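Local coordinates for protein PATF (Prochloron didemni, PDB 4BG2) that probably acts in the biosynthesis of the patellamides, cyanobactin natural products, and has the barrel fold of a prenyltransferase, at residues D163-V175 / K204-L216. Numbering follows the deposited sequence.
Sequences DELTRVLLRDTMV and KGKHLEQYTQKNL
The carboxylate of Asp172 faces the start of helix 206-215, where it accepts from backbone N-H groups that have no earlier turn of helix to serve. The two helices run roughly antiparallel, at 150°, on the outside of the closed antiparallel barrel of this prenyltransferase-like fold. Gly205, in the N-cap position, gives its N to Asp172 OD1 at 3.2 Å, coming from well above the carboxylate plane, whereas Leu208 N meets Asp172 OD2 nearly along the C-O axis at 3.0 Å. The helix dipole would probably add to the hold on this buried negative charge. With Asp172 CG beside its backbone N (chi1 -69°), the carboxylate is directed at that helix start. Replacing Asp172 by alanine removes the carboxylate and is likely to leave Gly205 N and Leu208 N without this acceptor, unfastening the start of helix 206-215.

Beside this carboxylate, the His207 ring lies with its CD2 3.5 Å from Arg171 CB; the guanidinium of Arg171 is engaged elsewhere, in salt bridges with Asp145 and Glu147. Lys204 runs its extended chain past Arg171 O and reaches Thr173 O in a weak bond, while Thr146 is the stronger partner of its NZ. Between the polar ends, Val168 wedges its CG2 against Tyr211 CB (3.8 Å) and its CG1 against Leu208.

At the far end, Glu164 CG meets the edge of the Tyr211 ring, Leu165 CD1 lies over one face and Asn215 ND2 over the other. That amide nitrogen serves two acceptors: Tyr211 O at 2.7 Å, on a carbonyl lone pair and in the amide plane, and Glu164 OE2 at 3.1 Å, approached from 40° above the carboxylate plane.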
# COMPACT_ATOMS: atom_id res chain seq x y z
N ASP A 163 -18.89 15.99 8.51
CA ASP A 163 -19.90 14.96 8.79
C ASP A 163 -19.94 13.91 7.68
O ASP A 163 -19.83 12.71 7.96
CB ASP A 163 -21.29 15.60 8.90
CG ASP A 163 -21.49 16.37 10.20
OD1 ASP A 163 -20.69 16.19 11.14
OD2 ASP A 163 -22.47 17.15 10.29
N GLU A 164 -20.08 14.36 6.43
CA GLU A 164 -20.12 13.48 5.26
C GLU A 164 -18.86 12.57 5.13
O GLU A 164 -18.96 11.36 4.91
CB GLU A 164 -20.30 14.32 4.00
CG GLU A 164 -20.56 13.53 2.73
CD GLU A 164 -20.57 14.41 1.46
OE1 GLU A 164 -20.20 15.61 1.53
OE2 GLU A 164 -20.94 13.89 0.38
N LEU A 165 -17.69 13.17 5.24
CA LEU A 165 -16.45 12.41 5.11
C LEU A 165 -16.24 11.48 6.33
O LEU A 165 -15.78 10.37 6.18
CB LEU A 165 -15.27 13.35 4.90
CG LEU A 165 -13.90 12.71 4.69
CD1 LEU A 165 -13.95 11.58 3.65
CD2 LEU A 165 -12.91 13.80 4.29
N THR A 166 -16.61 11.94 7.52
CA THR A 166 -16.48 11.10 8.70
C THR A 166 -17.24 9.79 8.53
O THR A 166 -16.71 8.72 8.84
CB THR A 166 -16.96 11.83 9.96
OG1 THR A 166 -16.16 12.99 10.15
CG2 THR A 166 -16.83 10.94 11.21
N ARG A 167 -18.46 9.88 8.01
CA ARG A 167 -19.27 8.68 7.75
C ARG A 167 -18.64 7.78 6.69
O ARG A 167 -18.66 6.57 6.83
CB ARG A 167 -20.71 9.07 7.34
CG ARG A 167 -21.47 9.80 8.45
CD ARG A 167 -21.70 8.92 9.68
NE ARG A 167 -22.59 7.80 9.37
CZ ARG A 167 -22.65 6.65 10.05
NH1 ARG A 167 -21.86 6.44 11.11
NH2 ARG A 167 -23.49 5.70 9.66
N VAL A 168 -18.11 8.37 5.62
CA VAL A 168 -17.38 7.58 4.63
C VAL A 168 -16.24 6.82 5.30
O VAL A 168 -16.05 5.62 5.06
CB VAL A 168 -16.82 8.45 3.48
CG1 VAL A 168 -15.95 7.62 2.57
CG2 VAL A 168 -17.96 9.11 2.68
N LEU A 169 -15.48 7.51 6.13
CA LEU A 169 -14.33 6.87 6.81
C LEU A 169 -14.79 5.82 7.83
O LEU A 169 -14.21 4.75 7.92
CB LEU A 169 -13.46 7.93 7.51
CG LEU A 169 -12.89 8.98 6.58
CD1 LEU A 169 -12.07 10.01 7.32
CD2 LEU A 169 -12.05 8.34 5.48
N LEU A 170 -15.84 6.13 8.59
CA LEU A 170 -16.31 5.19 9.62
C LEU A 170 -16.93 3.93 9.01
O LEU A 170 -16.81 2.85 9.59
CB LEU A 170 -17.32 5.87 10.55
CG LEU A 170 -16.80 6.83 11.64
CD1 LEU A 170 -17.97 7.43 12.41
CD2 LEU A 170 -15.85 6.12 12.58
N ARG A 171 -17.58 4.06 7.85
CA ARG A 171 -18.34 2.96 7.26
C ARG A 171 -17.60 2.18 6.16
O ARG A 171 -17.75 0.97 6.08
CB ARG A 171 -19.66 3.47 6.68
CG ARG A 171 -20.64 4.08 7.69
CD ARG A 171 -21.05 3.14 8.81
NE ARG A 171 -21.42 1.80 8.32
CZ ARG A 171 -21.68 0.75 9.10
NH1 ARG A 171 -21.62 0.85 10.43
NH2 ARG A 171 -22.00 -0.42 8.56
N ASP A 172 -16.81 2.85 5.31
CA ASP A 172 -16.21 2.19 4.13
C ASP A 172 -14.69 1.93 4.20
O ASP A 172 -14.11 1.40 3.24
CB ASP A 172 -16.54 2.98 2.87
CG ASP A 172 -18.04 2.91 2.51
OD1 ASP A 172 -18.80 2.09 3.10
OD2 ASP A 172 -18.46 3.67 1.61
N THR A 173 -14.06 2.27 5.32
CA THR A 173 -12.61 2.02 5.50
C THR A 173 -12.37 0.53 5.41
O THR A 173 -12.91 -0.25 6.19
CB THR A 173 -12.07 2.63 6.81
OG1 THR A 173 -12.06 4.04 6.69
CG2 THR A 173 -10.64 2.18 7.12
N MSE A 174 -11.58 0.13 4.43
CA MSE A 174 -11.23 -1.27 4.24
C MSE A 174 -9.75 -1.53 4.44
O MSE A 174 -9.34 -2.65 4.60
CB MSE A 174 -11.63 -1.67 2.82
CG MSE A 174 -12.24 -3.06 2.74
SE MSE A 174 -12.78 -3.30 0.84
CE MSE A 174 -10.96 -3.65 0.15
N VAL A 175 -8.94 -0.48 4.40
CA VAL A 175 -7.52 -0.58 4.65
C VAL A 175 -7.12 0.56 5.59
O VAL A 175 -7.57 1.69 5.43
CB VAL A 175 -6.66 -0.46 3.36
CG1 VAL A 175 -5.23 -0.89 3.62
CG2 VAL A 175 -7.22 -1.27 2.21
N LYS A 204 -19.61 -2.38 1.79
CA LYS A 204 -18.79 -1.19 1.71
C LYS A 204 -18.68 -0.60 0.29
O LYS A 204 -18.59 -1.33 -0.69
CB LYS A 204 -17.39 -1.46 2.27
CG LYS A 204 -17.43 -1.69 3.77
CD LYS A 204 -16.07 -1.93 4.38
CE LYS A 204 -16.25 -2.31 5.85
NZ LYS A 204 -15.05 -2.98 6.35
N GLY A 205 -18.70 0.73 0.22
CA GLY A 205 -18.38 1.43 -1.02
C GLY A 205 -19.36 2.52 -1.39
O GLY A 205 -18.99 3.51 -2.03
N LYS A 206 -20.62 2.35 -1.01
CA LYS A 206 -21.67 3.26 -1.45
C LYS A 206 -21.51 4.65 -0.87
O LYS A 206 -21.84 5.62 -1.55
CB LYS A 206 -23.05 2.65 -1.18
CG LYS A 206 -23.29 1.41 -2.03
CD LYS A 206 -24.75 1.12 -2.31
CE LYS A 206 -24.87 -0.14 -3.16
NZ LYS A 206 -26.27 -0.64 -3.19
N HIS A 207 -20.99 4.78 0.36
CA HIS A 207 -20.72 6.11 0.91
C HIS A 207 -19.59 6.80 0.16
O HIS A 207 -19.68 8.00 -0.12
CB HIS A 207 -20.40 6.06 2.40
CG HIS A 207 -21.51 5.51 3.24
ND1 HIS A 207 -22.69 6.18 3.47
CD2 HIS A 207 -21.60 4.36 3.95
CE1 HIS A 207 -23.47 5.46 4.24
NE2 HIS A 207 -22.82 4.36 4.57
N LEU A 208 -18.54 6.06 -0.18
CA LEU A 208 -17.43 6.60 -0.95
C LEU A 208 -17.87 6.97 -2.38
O LEU A 208 -17.46 8.00 -2.90
CB LEU A 208 -16.24 5.63 -1.00
CG LEU A 208 -15.03 6.08 -1.85
CD1 LEU A 208 -14.50 7.45 -1.43
CD2 LEU A 208 -13.90 5.07 -1.80
N GLU A 209 -18.66 6.11 -3.02
CA GLU A 209 -19.20 6.39 -4.35
C GLU A 209 -19.98 7.70 -4.34
O GLU A 209 -19.75 8.56 -5.20
CB GLU A 209 -20.15 5.28 -4.81
CG GLU A 209 -19.45 4.02 -5.29
CD GLU A 209 -20.41 2.86 -5.54
OE1 GLU A 209 -21.63 3.10 -5.77
OE2 GLU A 209 -19.93 1.70 -5.48
N GLN A 210 -20.88 7.84 -3.36
CA GLN A 210 -21.71 9.04 -3.24
C GLN A 210 -20.86 10.27 -3.00
O GLN A 210 -21.11 11.31 -3.60
CB GLN A 210 -22.77 8.94 -2.13
CG GLN A 210 -24.11 8.45 -2.60
CD GLN A 210 -24.63 9.15 -3.86
OE1 GLN A 210 -24.83 10.38 -3.88
NE2 GLN A 210 -24.88 8.36 -4.91
N TYR A 211 -19.88 10.15 -2.11
CA TYR A 211 -19.00 11.25 -1.77
C TYR A 211 -18.23 11.69 -3.01
O TYR A 211 -18.10 12.87 -3.30
CB TYR A 211 -18.02 10.83 -0.66
CG TYR A 211 -17.01 11.90 -0.33
CD1 TYR A 211 -17.29 12.87 0.62
CD2 TYR A 211 -15.80 11.96 -1.01
CE1 TYR A 211 -16.37 13.87 0.91
CE2 TYR A 211 -14.89 12.97 -0.73
CZ TYR A 211 -15.18 13.92 0.23
OH TYR A 211 -14.27 14.90 0.52
N THR A 212 -17.74 10.70 -3.75
CA THR A 212 -17.07 10.90 -5.01
C THR A 212 -17.96 11.63 -6.03
O THR A 212 -17.55 12.64 -6.62
CB THR A 212 -16.59 9.55 -5.57
OG1 THR A 212 -15.63 9.02 -4.67
CG2 THR A 212 -15.94 9.71 -6.95
N GLN A 213 -19.16 11.14 -6.21
CA GLN A 213 -20.09 11.75 -7.18
C GLN A 213 -20.39 13.20 -6.82
O GLN A 213 -20.35 14.05 -7.69
CB GLN A 213 -21.38 10.96 -7.27
CG GLN A 213 -21.18 9.58 -7.86
CD GLN A 213 -22.40 8.70 -7.65
OE1 GLN A 213 -22.80 8.42 -6.51
NE2 GLN A 213 -23.01 8.28 -8.73
N LYS A 214 -20.64 13.48 -5.55
CA LYS A 214 -20.95 14.84 -5.10
C LYS A 214 -19.76 15.79 -5.02
O LYS A 214 -19.91 16.98 -5.25
CB LYS A 214 -21.61 14.81 -3.72
CG LYS A 214 -22.97 14.12 -3.71
CD LYS A 214 -23.42 13.87 -2.28
CE LYS A 214 -24.86 13.37 -2.22
NZ LYS A 214 -25.31 13.21 -0.81
N ASN A 215 -18.58 15.27 -4.68
CA ASN A 215 -17.49 16.16 -4.30
C ASN A 215 -16.27 16.17 -5.21
O ASN A 215 -15.52 17.12 -5.18
CB ASN A 215 -17.06 15.85 -2.86
CG ASN A 215 -18.23 15.96 -1.89
OD1 ASN A 215 -18.46 17.00 -1.30
ND2 ASN A 215 -19.00 14.89 -1.76
N LEU A 216 -16.03 15.09 -5.95
CA LEU A 216 -14.76 14.97 -6.65
C LEU A 216 -14.93 15.37 -8.11
O LEU A 216 -16.04 15.47 -8.61
CB LEU A 216 -14.19 13.57 -6.53
CG LEU A 216 -13.75 13.14 -5.13
CD1 LEU A 216 -13.02 11.81 -5.20
CD2 LEU A 216 -12.89 14.19 -4.43